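Local structure of LP04448p (Drosophila melanogaster, 2QK2) at residues D22-K27 and K33-V38; V38-L43 and L81-K86; T167-K172 and I204-D209; T129-Q134 and A158-R163; K183-P188 and S195-L200. The protein probably binds tubulin through its TOG domains, as in other XMAP215/Dis1 proteins, and so takes part in tracking and growth of microtubule plus ends. All coordinates share one frame; numbering follows the deposited sequence.

Contact 1: residues D22-K27 and K33-V38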
# COMPACT_ATOMS: atom_id res chain seq x y z
N ASP A 22 6.66 5.26 -25.55
CA ASP A 22 6.43 4.44 -26.74
C ASP A 22 6.85 2.99 -26.49
O ASP A 22 6.12 2.06 -26.85
CB ASP A 22 7.19 4.99 -27.95
CG ASP A 22 6.59 6.29 -28.47
OD1 ASP A 22 5.39 6.54 -28.23
OD2 ASP A 22 7.32 7.06 -29.13
N LYS A 23 8.01 2.78 -25.88
CA LYS A 23 8.46 1.42 -25.62
C LYS A 23 7.51 0.63 -24.71
O LYS A 23 7.34 -0.58 -24.88
CB LYS A 23 9.86 1.41 -25.01
CG LYS A 23 10.99 1.44 -26.03
CD LYS A 23 12.31 1.24 -25.31
CE LYS A 23 13.48 1.09 -26.25
NZ LYS A 23 14.74 0.96 -25.45
N LEU A 24 6.90 1.32 -23.75
CA LEU A 24 5.97 0.66 -22.83
C LEU A 24 4.76 0.11 -23.59
O LEU A 24 4.04 -0.74 -23.07
CB LEU A 24 5.50 1.63 -21.73
CG LEU A 24 6.44 1.76 -20.53
CD1 LEU A 24 5.86 2.72 -19.51
CD2 LEU A 24 6.64 0.38 -19.91
N GLU A 25 4.54 0.60 -24.81
CA GLU A 25 3.42 0.14 -25.62
C GLU A 25 3.81 -1.02 -26.55
O GLU A 25 2.95 -1.56 -27.25
CB GLU A 25 2.86 1.28 -26.47
CG GLU A 25 2.10 2.34 -25.68
CD GLU A 25 0.91 1.77 -24.92
OE1 GLU A 25 0.09 1.07 -25.54
OE2 GLU A 25 0.80 2.04 -23.71
N GLU A 26 5.09 -1.39 -26.55
CA GLU A 26 5.56 -2.49 -27.41
C GLU A 26 5.01 -3.83 -26.95
O GLU A 26 4.77 -4.04 -25.76
CB GLU A 26 7.08 -2.55 -27.41
CG GLU A 26 7.78 -1.36 -28.03
CD GLU A 26 7.68 -1.33 -29.54
OE1 GLU A 26 7.28 -2.35 -30.15
OE2 GLU A 26 8.02 -0.29 -30.14
N LYS A 27 4.83 -4.75 -27.90
CA LYS A 27 4.32 -6.08 -27.59
C LYS A 27 5.40 -6.97 -26.98
O LYS A 27 5.10 -7.86 -26.19
CB LYS A 27 3.79 -6.75 -28.85
CG LYS A 27 2.47 -6.20 -29.35
CD LYS A 27 1.92 -7.06 -30.47
CE LYS A 27 0.51 -6.64 -30.86
NZ LYS A 27 -0.03 -7.51 -31.95
N LYS A 33 10.45 -3.76 -20.71
CA LYS A 33 11.43 -3.87 -19.63
C LYS A 33 12.48 -2.76 -19.71
O LYS A 33 12.89 -2.20 -18.69
CB LYS A 33 12.13 -5.23 -19.68
CG LYS A 33 13.34 -5.33 -18.74
CD LYS A 33 14.08 -6.64 -18.93
CE LYS A 33 14.74 -6.72 -20.30
NZ LYS A 33 15.88 -5.78 -20.45
N GLU A 34 12.92 -2.45 -20.92
CA GLU A 34 13.94 -1.41 -21.10
C GLU A 34 13.53 -0.05 -20.52
O GLU A 34 14.36 0.63 -19.91
CB GLU A 34 14.32 -1.30 -22.58
CG GLU A 34 14.85 -2.62 -23.14
CD GLU A 34 15.43 -2.51 -24.54
OE1 GLU A 34 14.95 -1.66 -25.33
OE2 GLU A 34 16.34 -3.30 -24.86
N SER A 35 12.28 0.35 -20.71
CA SER A 35 11.82 1.63 -20.17
C SER A 35 11.82 1.58 -18.64
O SER A 35 12.32 2.49 -17.98
CB SER A 35 10.40 1.96 -20.65
OG SER A 35 10.39 2.46 -21.98
N LEU A 36 11.25 0.52 -18.07
CA LEU A 36 11.20 0.38 -16.62
C LEU A 36 12.59 0.29 -15.98
O LEU A 36 12.81 0.82 -14.89
CB LEU A 36 10.33 -0.82 -16.22
CG LEU A 36 8.85 -0.75 -16.64
CD1 LEU A 36 8.11 -1.98 -16.14
CD2 LEU A 36 8.20 0.52 -16.08
N GLU A 37 13.52 -0.37 -16.66
CA GLU A 37 14.90 -0.50 -16.16
C GLU A 37 15.53 0.86 -15.96
O GLU A 37 16.10 1.16 -14.92
CB GLU A 37 15.80 -1.24 -17.16
CG GLU A 37 15.71 -2.73 -17.17
CD GLU A 37 16.84 -3.33 -17.98
OE1 GLU A 37 18.01 -3.19 -17.55
OE2 GLU A 37 16.57 -3.90 -19.05
N VAL A 38 15.45 1.68 -17.01
CA VAL A 38 16.01 3.01 -16.98
C VAL A 38 15.36 3.84 -15.88
O VAL A 38 16.04 4.55 -15.15
CB VAL A 38 15.83 3.72 -18.34
CG1 VAL A 38 16.33 5.14 -18.27
CG2 VAL A 38 16.61 2.96 -19.41

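Contact 2: residues V38-L43 and L81-K86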
# COMPACT_ATOMS: atom_id res chain seq x y z
N VAL A 38 15.45 1.68 -17.01
CA VAL A 38 16.01 3.01 -16.98
C VAL A 38 15.36 3.84 -15.88
O VAL A 38 16.04 4.55 -15.15
CB VAL A 38 15.83 3.72 -18.34
CG1 VAL A 38 16.33 5.14 -18.27
CG2 VAL A 38 16.61 2.96 -19.41
N LEU A 39 14.04 3.75 -15.77
CA LEU A 39 13.32 4.50 -14.75
C LEU A 39 13.73 4.04 -13.36
O LEU A 39 14.02 4.86 -12.48
CB LEU A 39 11.81 4.32 -14.91
CG LEU A 39 10.94 4.93 -13.80
CD1 LEU A 39 11.10 6.45 -13.77
CD2 LEU A 39 9.48 4.55 -14.04
N GLU A 40 13.75 2.73 -13.14
CA GLU A 40 14.12 2.22 -11.83
C GLU A 40 15.49 2.73 -11.40
O GLU A 40 15.70 3.03 -10.23
CB GLU A 40 14.10 0.69 -11.80
CG GLU A 40 14.17 0.16 -10.37
CD GLU A 40 13.90 -1.33 -10.26
OE1 GLU A 40 12.92 -1.81 -10.88
OE2 GLU A 40 14.66 -2.02 -9.55
N LYS A 41 16.41 2.84 -12.35
CA LYS A 41 17.76 3.33 -12.04
C LYS A 41 17.73 4.81 -11.68
O LYS A 41 18.42 5.25 -10.75
CB LYS A 41 18.71 3.09 -13.21
CG LYS A 41 20.14 3.52 -12.90
CD LYS A 41 21.06 3.36 -14.10
CE LYS A 41 22.48 3.79 -13.76
NZ LYS A 41 23.37 3.73 -14.96
N LEU A 42 16.95 5.59 -12.43
CA LEU A 42 16.83 7.02 -12.16
C LEU A 42 16.28 7.22 -10.75
O LEU A 42 16.77 8.06 -10.00
CB LEU A 42 15.89 7.69 -13.16
CG LEU A 42 16.40 7.90 -14.58
CD1 LEU A 42 15.29 8.47 -15.46
CD2 LEU A 42 17.60 8.85 -14.54
N LEU A 43 15.26 6.44 -10.40
CA LEU A 43 14.63 6.55 -9.08
C LEU A 43 15.57 6.13 -7.94
O LEU A 43 15.52 6.70 -6.85
CB LEU A 43 13.34 5.72 -9.04
CG LEU A 43 12.21 6.21 -9.96
CD1 LEU A 43 11.07 5.21 -9.96
CD2 LEU A 43 11.72 7.58 -9.48
N LEU A 81 6.83 2.44 -8.80
CA LEU A 81 5.76 3.25 -8.22
C LEU A 81 6.07 3.54 -6.75
O LEU A 81 5.84 4.65 -6.26
CB LEU A 81 4.42 2.53 -8.35
CG LEU A 81 3.17 3.31 -7.93
CD1 LEU A 81 3.06 4.61 -8.74
CD2 LEU A 81 1.94 2.46 -8.15
N ALA A 82 6.60 2.54 -6.06
CA ALA A 82 6.96 2.69 -4.65
C ALA A 82 8.06 3.74 -4.49
O ALA A 82 7.96 4.62 -3.64
CB ALA A 82 7.44 1.34 -4.09
N LEU A 83 9.10 3.65 -5.32
CA LEU A 83 10.20 4.60 -5.24
C LEU A 83 9.73 6.00 -5.61
O LEU A 83 10.19 6.99 -5.04
CB LEU A 83 11.35 4.17 -6.16
CG LEU A 83 12.02 2.84 -5.79
CD1 LEU A 83 13.00 2.43 -6.88
CD2 LEU A 83 12.73 2.97 -4.46
N LEU A 84 8.81 6.09 -6.57
CA LEU A 84 8.29 7.38 -6.98
C LEU A 84 7.51 8.00 -5.82
O LEU A 84 7.68 9.18 -5.49
CB LEU A 84 7.37 7.21 -8.20
CG LEU A 84 6.69 8.47 -8.75
CD1 LEU A 84 7.74 9.47 -9.25
CD2 LEU A 84 5.75 8.08 -9.89
N ALA A 85 6.66 7.20 -5.18
CA ALA A 85 5.86 7.70 -4.06
C ALA A 85 6.77 8.12 -2.89
O ALA A 85 6.48 9.11 -2.22
CB ALA A 85 4.86 6.64 -3.60
N LYS A 86 7.85 7.39 -2.67
CA LYS A 86 8.79 7.71 -1.60
C LYS A 86 9.59 8.98 -1.91
O LYS A 86 9.87 9.77 -1.01
CB LYS A 86 9.81 6.59 -1.39
CG LYS A 86 9.28 5.35 -0.73
CD LYS A 86 10.45 4.45 -0.32
CE LYS A 86 11.40 5.20 0.61
NZ LYS A 86 12.58 4.39 1.02

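Contact 3: residues T167-K172 and I204-D209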
# COMPACT_ATOMS: atom_id res chain seq x y z
N THR A 167 -5.10 10.28 16.40
CA THR A 167 -6.08 11.32 16.08
C THR A 167 -6.56 11.27 14.63
O THR A 167 -7.46 12.03 14.25
CB THR A 167 -5.52 12.73 16.36
OG1 THR A 167 -4.32 12.94 15.61
CG2 THR A 167 -5.22 12.89 17.85
N ALA A 168 -5.99 10.39 13.82
CA ALA A 168 -6.39 10.26 12.42
C ALA A 168 -7.66 9.42 12.28
O ALA A 168 -8.25 9.36 11.20
CB ALA A 168 -5.26 9.65 11.60
N LEU A 169 -8.08 8.78 13.36
CA LEU A 169 -9.28 7.95 13.33
C LEU A 169 -10.40 8.44 14.26
O LEU A 169 -10.22 8.46 15.48
CB LEU A 169 -8.96 6.50 13.71
CG LEU A 169 -8.13 5.63 12.77
CD1 LEU A 169 -6.66 6.02 12.85
CD2 LEU A 169 -8.29 4.16 13.17
N ASN A 170 -11.53 8.84 13.69
CA ASN A 170 -12.63 9.27 14.54
C ASN A 170 -13.48 8.04 14.84
O ASN A 170 -13.19 6.95 14.36
CB ASN A 170 -13.48 10.38 13.88
CG ASN A 170 -13.96 10.02 12.49
OD1 ASN A 170 -14.48 8.93 12.25
ND2 ASN A 170 -13.81 10.96 11.56
N LYS A 171 -14.52 8.22 15.65
CA LYS A 171 -15.40 7.13 16.03
C LYS A 171 -15.97 6.38 14.82
O LYS A 171 -15.91 5.15 14.76
CB LYS A 171 -16.54 7.66 16.91
CG LYS A 171 -17.43 6.58 17.50
CD LYS A 171 -18.48 7.19 18.41
CE LYS A 171 -19.37 6.12 19.02
NZ LYS A 171 -20.41 6.73 19.90
N LYS A 172 -16.53 7.11 13.86
CA LYS A 172 -17.10 6.47 12.69
C LYS A 172 -16.12 5.57 11.94
O LYS A 172 -16.44 4.42 11.64
CB LYS A 172 -17.65 7.52 11.71
CG LYS A 172 -19.13 7.80 11.88
CD LYS A 172 -19.70 8.49 10.65
CE LYS A 172 -21.20 8.70 10.77
NZ LYS A 172 -21.79 9.25 9.51
N ILE A 204 -5.88 -2.19 18.14
CA ILE A 204 -6.01 -2.06 19.60
C ILE A 204 -4.73 -1.46 20.17
O ILE A 204 -4.77 -0.61 21.07
CB ILE A 204 -6.25 -3.44 20.27
CG1 ILE A 204 -7.56 -4.06 19.76
CG2 ILE A 204 -6.32 -3.27 21.78
CD1 ILE A 204 -7.86 -5.43 20.37
N LYS A 205 -3.59 -1.90 19.64
CA LYS A 205 -2.29 -1.39 20.06
C LYS A 205 -2.25 0.13 19.90
O LYS A 205 -1.74 0.84 20.76
CB LYS A 205 -1.18 -2.01 19.21
CG LYS A 205 -0.08 -2.69 20.00
CD LYS A 205 0.68 -1.71 20.87
CE LYS A 205 1.46 -2.45 21.96
NZ LYS A 205 2.22 -3.63 21.45
N LEU A 206 -2.80 0.62 18.80
CA LEU A 206 -2.80 2.06 18.52
C LEU A 206 -3.88 2.87 19.23
O LEU A 206 -3.60 3.95 19.76
CB LEU A 206 -2.93 2.30 17.01
CG LEU A 206 -2.97 3.77 16.56
CD1 LEU A 206 -1.57 4.37 16.68
CD2 LEU A 206 -3.46 3.86 15.12
N MSE A 207 -5.11 2.38 19.24
CA MSE A 207 -6.21 3.12 19.83
C MSE A 207 -6.51 2.81 21.30
O MSE A 207 -7.21 3.58 21.95
CB MSE A 207 -7.49 2.92 19.00
CG MSE A 207 -7.35 3.26 17.52
SE MSE A 207 -6.75 5.09 17.20
CE MSE A 207 -8.41 6.02 17.55
N GLY A 208 -5.99 1.70 21.80
CA GLY A 208 -6.24 1.34 23.19
C GLY A 208 -7.38 0.36 23.37
O GLY A 208 -8.38 0.40 22.65
N ASP A 209 -7.24 -0.52 24.36
CA ASP A 209 -8.25 -1.54 24.65
C ASP A 209 -9.65 -0.98 24.92
O ASP A 209 -10.64 -1.47 24.37
CB ASP A 209 -7.81 -2.37 25.86
CG ASP A 209 -7.63 -3.84 25.52
OD1 ASP A 209 -8.63 -4.49 25.14
OD2 ASP A 209 -6.49 -4.35 25.65

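Contact 4: residues T129-Q134 and A158-R163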
# COMPACT_ATOMS: atom_id res chain seq x y z
N THR A 129 -1.14 9.86 2.05
CA THR A 129 -2.57 10.05 2.21
C THR A 129 -3.00 9.58 3.61
O THR A 129 -2.22 9.69 4.56
CB THR A 129 -3.32 9.30 1.07
OG1 THR A 129 -4.73 9.54 1.17
CG2 THR A 129 -3.03 7.81 1.11
N SER A 130 -4.23 9.07 3.76
CA SER A 130 -4.69 8.61 5.07
C SER A 130 -5.81 7.59 4.96
O SER A 130 -6.41 7.44 3.89
CB SER A 130 -5.21 9.80 5.89
OG SER A 130 -6.42 10.30 5.32
N LEU A 131 -6.08 6.88 6.05
CA LEU A 131 -7.15 5.88 6.04
C LEU A 131 -8.49 6.58 5.82
O LEU A 131 -9.37 6.05 5.15
CB LEU A 131 -7.19 5.09 7.35
CG LEU A 131 -6.02 4.15 7.69
CD1 LEU A 131 -6.28 3.51 9.05
CD2 LEU A 131 -5.88 3.07 6.62
N GLU A 132 -8.63 7.77 6.40
CA GLU A 132 -9.87 8.53 6.25
C GLU A 132 -10.13 8.78 4.76
O GLU A 132 -11.24 8.57 4.27
CB GLU A 132 -9.75 9.87 7.00
CG GLU A 132 -10.97 10.79 6.90
CD GLU A 132 -12.25 10.19 7.49
OE1 GLU A 132 -12.22 9.69 8.64
OE2 GLU A 132 -13.29 10.22 6.80
N ALA A 133 -9.09 9.22 4.05
CA ALA A 133 -9.22 9.50 2.62
C ALA A 133 -9.44 8.25 1.76
O ALA A 133 -10.14 8.30 0.75
CB ALA A 133 -7.99 10.25 2.13
N GLN A 134 -8.84 7.13 2.17
CA GLN A 134 -8.95 5.89 1.40
C GLN A 134 -9.93 4.85 1.94
O GLN A 134 -9.99 3.74 1.42
CB GLN A 134 -7.57 5.24 1.30
CG GLN A 134 -6.48 6.15 0.77
CD GLN A 134 -6.85 6.76 -0.57
OE1 GLN A 134 -7.36 6.07 -1.44
NE2 GLN A 134 -6.58 8.05 -0.73
N ALA A 158 -2.92 -3.31 8.70
CA ALA A 158 -2.06 -3.55 9.85
C ALA A 158 -0.77 -2.72 9.74
O ALA A 158 -0.40 -2.01 10.67
CB ALA A 158 -1.72 -5.04 9.97
N ARG A 159 -0.09 -2.83 8.61
CA ARG A 159 1.15 -2.08 8.42
C ARG A 159 0.86 -0.58 8.45
O ARG A 159 1.61 0.19 9.05
CB ARG A 159 1.81 -2.46 7.09
CG ARG A 159 2.24 -3.93 7.00
CD ARG A 159 3.17 -4.18 5.80
NE ARG A 159 2.58 -3.74 4.54
CZ ARG A 159 1.69 -4.42 3.82
NH1 ARG A 159 1.26 -5.61 4.24
NH2 ARG A 159 1.22 -3.91 2.69
N ALA A 160 -0.23 -0.17 7.82
CA ALA A 160 -0.60 1.25 7.80
C ALA A 160 -0.81 1.81 9.22
O ALA A 160 -0.31 2.89 9.56
CB ALA A 160 -1.88 1.45 6.98
N LEU A 161 -1.54 1.06 10.04
CA LEU A 161 -1.82 1.47 11.41
C LEU A 161 -0.57 1.72 12.26
O LEU A 161 -0.58 2.59 13.13
CB LEU A 161 -2.74 0.44 12.09
CG LEU A 161 -4.18 0.41 11.56
CD1 LEU A 161 -4.93 -0.79 12.13
CD2 LEU A 161 -4.89 1.71 11.93
N THR A 162 0.50 0.97 12.00
CA THR A 162 1.73 1.15 12.76
C THR A 162 2.36 2.52 12.46
O THR A 162 3.29 2.94 13.15
CB THR A 162 2.78 0.07 12.43
OG1 THR A 162 3.19 0.21 11.07
CG2 THR A 162 2.22 -1.32 12.66
N ARG A 163 1.86 3.19 11.43
CA ARG A 163 2.39 4.50 11.05
C ARG A 163 1.28 5.53 10.97
O ARG A 163 1.31 6.44 10.14
CB ARG A 163 3.10 4.42 9.70
CG ARG A 163 4.26 3.44 9.67
CD ARG A 163 4.80 3.27 8.26
NE ARG A 163 5.73 2.15 8.17
CZ ARG A 163 6.95 2.14 8.70
NH1 ARG A 163 7.40 3.20 9.35
NH2 ARG A 163 7.72 1.06 8.58

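Contact 5: residues K183-P188 and S195-L200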
# COMPACT_ATOMS: atom_id res chain seq x y z
N LYS A 183 -15.68 -8.97 10.10
CA LYS A 183 -16.37 -9.74 9.08
C LYS A 183 -15.38 -10.70 8.39
O LYS A 183 -15.66 -11.88 8.25
CB LYS A 183 -16.99 -8.79 8.05
CG LYS A 183 -18.13 -9.38 7.24
CD LYS A 183 -18.87 -8.27 6.52
CE LYS A 183 -19.39 -7.24 7.53
NZ LYS A 183 -19.83 -5.97 6.88
N THR A 184 -14.23 -10.19 7.98
CA THR A 184 -13.25 -11.06 7.33
C THR A 184 -12.60 -11.99 8.36
O THR A 184 -12.11 -13.07 8.02
CB THR A 184 -12.16 -10.25 6.57
OG1 THR A 184 -11.56 -9.29 7.44
CG2 THR A 184 -12.78 -9.52 5.38
N LEU A 185 -12.61 -11.57 9.62
CA LEU A 185 -12.04 -12.39 10.69
C LEU A 185 -12.84 -13.68 10.81
O LEU A 185 -12.30 -14.74 11.13
CB LEU A 185 -12.09 -11.64 12.02
CG LEU A 185 -11.66 -12.42 13.28
CD1 LEU A 185 -10.16 -12.71 13.23
CD2 LEU A 185 -12.02 -11.61 14.52
N ASN A 186 -14.14 -13.58 10.55
CA ASN A 186 -15.02 -14.74 10.63
C ASN A 186 -15.14 -15.49 9.31
O ASN A 186 -15.98 -16.37 9.17
CB ASN A 186 -16.41 -14.31 11.12
CG ASN A 186 -16.37 -13.70 12.51
OD1 ASN A 186 -15.67 -14.19 13.40
ND2 ASN A 186 -17.14 -12.64 12.72
N GLU A 187 -14.30 -15.13 8.35
CA GLU A 187 -14.30 -15.80 7.05
C GLU A 187 -13.75 -17.21 7.27
O GLU A 187 -12.99 -17.44 8.22
CB GLU A 187 -13.40 -15.05 6.06
CG GLU A 187 -14.03 -14.79 4.70
CD GLU A 187 -15.11 -13.73 4.76
OE1 GLU A 187 -16.06 -13.88 5.56
OE2 GLU A 187 -15.02 -12.74 4.00
N PRO A 188 -14.11 -18.16 6.41
CA PRO A 188 -13.62 -19.54 6.55
C PRO A 188 -12.14 -19.69 6.23
O PRO A 188 -11.48 -20.61 6.72
CB PRO A 188 -14.49 -20.32 5.58
CG PRO A 188 -15.74 -19.49 5.48
CD PRO A 188 -15.18 -18.10 5.40
N SER A 195 -4.81 -12.61 8.94
CA SER A 195 -4.51 -11.24 8.52
C SER A 195 -5.46 -10.27 9.22
O SER A 195 -5.04 -9.20 9.67
CB SER A 195 -4.64 -11.12 7.00
OG SER A 195 -3.66 -11.93 6.36
N SER A 196 -6.73 -10.64 9.32
CA SER A 196 -7.71 -9.78 9.98
C SER A 196 -7.37 -9.63 11.46
O SER A 196 -7.53 -8.56 12.04
CB SER A 196 -9.11 -10.36 9.82
OG SER A 196 -9.46 -10.47 8.46
N ALA A 197 -6.92 -10.72 12.08
CA ALA A 197 -6.56 -10.69 13.49
C ALA A 197 -5.36 -9.76 13.69
O ALA A 197 -5.31 -9.02 14.67
CB ALA A 197 -6.20 -12.10 13.98
N GLU A 198 -4.41 -9.80 12.76
CA GLU A 198 -3.23 -8.95 12.86
C GLU A 198 -3.60 -7.48 12.78
O GLU A 198 -3.07 -6.65 13.52
CB GLU A 198 -2.22 -9.30 11.76
CG GLU A 198 -0.85 -8.67 12.00
CD GLU A 198 0.20 -9.17 11.03
OE1 GLU A 198 0.08 -10.32 10.54
OE2 GLU A 198 1.17 -8.43 10.76
N ALA A 199 -4.53 -7.16 11.88
CA ALA A 199 -4.98 -5.78 11.71
C ALA A 199 -5.73 -5.31 12.95
O ALA A 199 -5.53 -4.19 13.43
CB ALA A 199 -5.89 -5.68 10.47
N LEU A 200 -6.60 -6.17 13.47
CA LEU A 200 -7.38 -5.85 14.66
C LEU A 200 -6.48 -5.64 15.87
O LEU A 200 -6.67 -4.71 16.65
CB LEU A 200 -8.38 -6.97 14.94
CG LEU A 200 -9.87 -6.83 14.59
CD1 LEU A 200 -10.17 -5.50 13.92
CD2 LEU A 200 -10.27 -8.00 13.71

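Contact 1: residues D22-K27 and K33-V38
E34 and K23 join helix 29-45 to helix 20-24, consecutive helices at the N-terminal end of the TOG domain, a HEAT-repeat fold, by a salt bridge, NZ of K23 lying 2.6 Å from OE1 of E34. Both chains run extended beyond CG and cross obliquely. The ammonium reaches the carboxylate from above its plane, 36° out of it. D19 is a second, weak and long ion-pair partner of K23. One step on, S35 points toward helix 20-24, and its OG comes within 3.3 Å of CB of K23. That hydroxyl is taken up by the backbone oxygen of F20, so it meets the lysine as a neighbour and not as a bonding partner. The serine also reaches L24, its CB 4.0 Å from CG of L24. L36 closes the row: its CG is 4.1 Å from CD2 of L24, the two leucines crossing at about a right angle. Both also touch helix 55-67, L24 on A60 and V64, L36 on L61. With an alanine at K23, the E34 carboxylate is likely to lose its mate across this contact, and S35 the lysine chain that lies against it. The chemistry thus grades from a charged pair at the partly exposed margin, through a small polar residue satisfied by backbone, to buried leucines: apolar contact closes the inner side and the ion pair the outer one.

Contact 2: residues V38-L43 and L81-K86
Around L43 and L83, whose CA atoms are 6.2 Å apart, helices 29-45 and 71-88 run in roughly the same direction, their local axes 9.7 Å apart at closest and inclined by 31°, a side-by-side packing as in HEAT-type alpha-solenoids such as the TOG domain. The two leucines carry the contact. With CG beside the backbone N in both (chi1 -66° for L43), the two CB atoms are left to meet, CB of L43 lying 3.8 Å from CB of L83, and the chains slant across each other. CD1 of L43 lies 3.9 Å from the same L83 CB and reaches past it to the backbone N of L84 at 4.2 Å. CD2 of L43 meets CD1 of L84 at 4.4 Å. At the other flank the aliphatic part of E40 lies alongside L83, with CG of E40 4.3 Å from CD1 of L83. C80 and I12 also pack on L43, while L84 extends to V58 and Y54. No hydrogen bond or salt bridge links the two segments. Cohesion is therefore dispersion between aliphatic groups, deepest at L43 and L84 and ending at the partly exposed L83 and E40, where the glutamate contributes methylene and not charge.

Contact 3: residues T167-K172 and I204-D209
A folded chain brings M207, present as selenomethionine, onto L169: its CG is anti to the carbonyl carbon, and bends at chi2 (-57°) and chi3 (-76°) curl the terminal methyl back over the strip of backbone ahead of helix 171-185. There CE of M207 lies 3.7 Å from the carbonyl oxygen of L169 and 3.9 Å from CB of L169. The tip thus meets the root of the leucine, not its branches. L169 in turn has CG beside its backbone N (chi1 -69°), which lets CD1 reach the residue before M207, 4.5 Å from CD2 of L206. L206 also packs on P166 and I236, and M207 on V212. No hydrogen bond joins the segments. Two helix ends flank the contact: N170, directly after L169, caps helix 171-185 by accepting with OD1 from L173 N, and G208, of positive phi, ends helix 190-207. The nitrogen of G208 still bonds I204 O at 2.7 Å. A start of one helix held against the finish of the next is what an antiparallel helix pair brings about, as in the HEAT repeats of a TOG domain, here packed by the buried leucines L169 and L206 with the partly exposed M207.

Contact 4: residues T129-Q134 and A158-R163
L131 meets L161 methyl to methyl, CD1 of the first lying 3.7 Å from CD2 of the second, while the chains cross at about a right angle. CG of L131 is anti to the carbonyl carbon (chi1 -68°), which turns its other methyl to the small residue alongside, CD2 of L131 lying 4.3 Å from CB of A160. All three are buried. Y126 of helix 112-126 touches both L131 and A160, and L161 carries the apolar patch on to T202 and L203 of helix 190-207. In the HEAT-repeat solenoid of the TOG domain the contact sets the first turn of helix 131-141 against the last turn of helix 147-161. Behind L131, the helix start is fixed by S130, an N-cap whose OG accepts from A133 N at 3.1 Å, nearly straight at 162°. A second clasp ties the same turn: NE2 of Q134 gives to OG1 of T129 at 3.0 Å, with the partner close to the amide plane, and also bonds S97. Behind L161, OG1 of T162 donates to the carbonyl oxygen of R159 at 2.6 Å, approaching it off the carbonyl axis, at 140°. Farther out, R159 is salt-bridged through NE to D123 of helix 112-126.

Contact 5: residues K183-P188 and S195-L200
This is a buried hairpin contact, mixed apolar and hydroxyl in kind, between L185 and T184 at the end of helix 171-185 and S196, A197 and L200 on helix 190-207, the successive antiparallel helices that HEAT-repeat folds such as the TOG domain are built from. The backbones come very close, with CA of L185 only 5.1 Å from CA of S196, which the small serine permits: its CB is 3.7 Å from CA of L185. L185 holds CG anti to the backbone N (chi1 174°), and its two methyls part to different partners. CD1 of L185 settles 4.1 Å from CB of A197, while CD2 of L185 meets CD2 of L200, also at 4.1 Å, the leucine chains passing obliquely. From beyond the pair, K223 and I227 of helix 221-233 close over L185, and L181 touches L200. The polar side of the contact is T184 with S196. Each hydroxyl also has a backbone carbonyl of its own helix as partner, L181 O for T184 and V192 O for S196, so these buried groups are supplied with bonds on both helices. Between them, OG1 of T184 and OG of S196 lie 2.6 Å apart, with CB of T184 3.3 Å from that same serine oxygen.

Contacts 1, 3, 4 and 5 are buried and contact 2 is partly so, yet their chemistry differs. Contact 1 alone adds a salt bridge at its margin and contact 5 alone a hydroxyl pair; contacts 2, 3 and 4 are held by apolar touch. Contacts 1 and 2 follow each other along helix 29-45 and share V38. Contacts 3 and 5 hold the same two helices, 171-185 and 190-207, at different levels, with contact 5 nested in the loop that contact 3 closes. Contact 4 touches both of these, L161 meeting L206 and A199. Contacts 1 and 3, with centres about 44 Å apart, lie on opposite sides of the chain's centre, and contact 4 is nearest it.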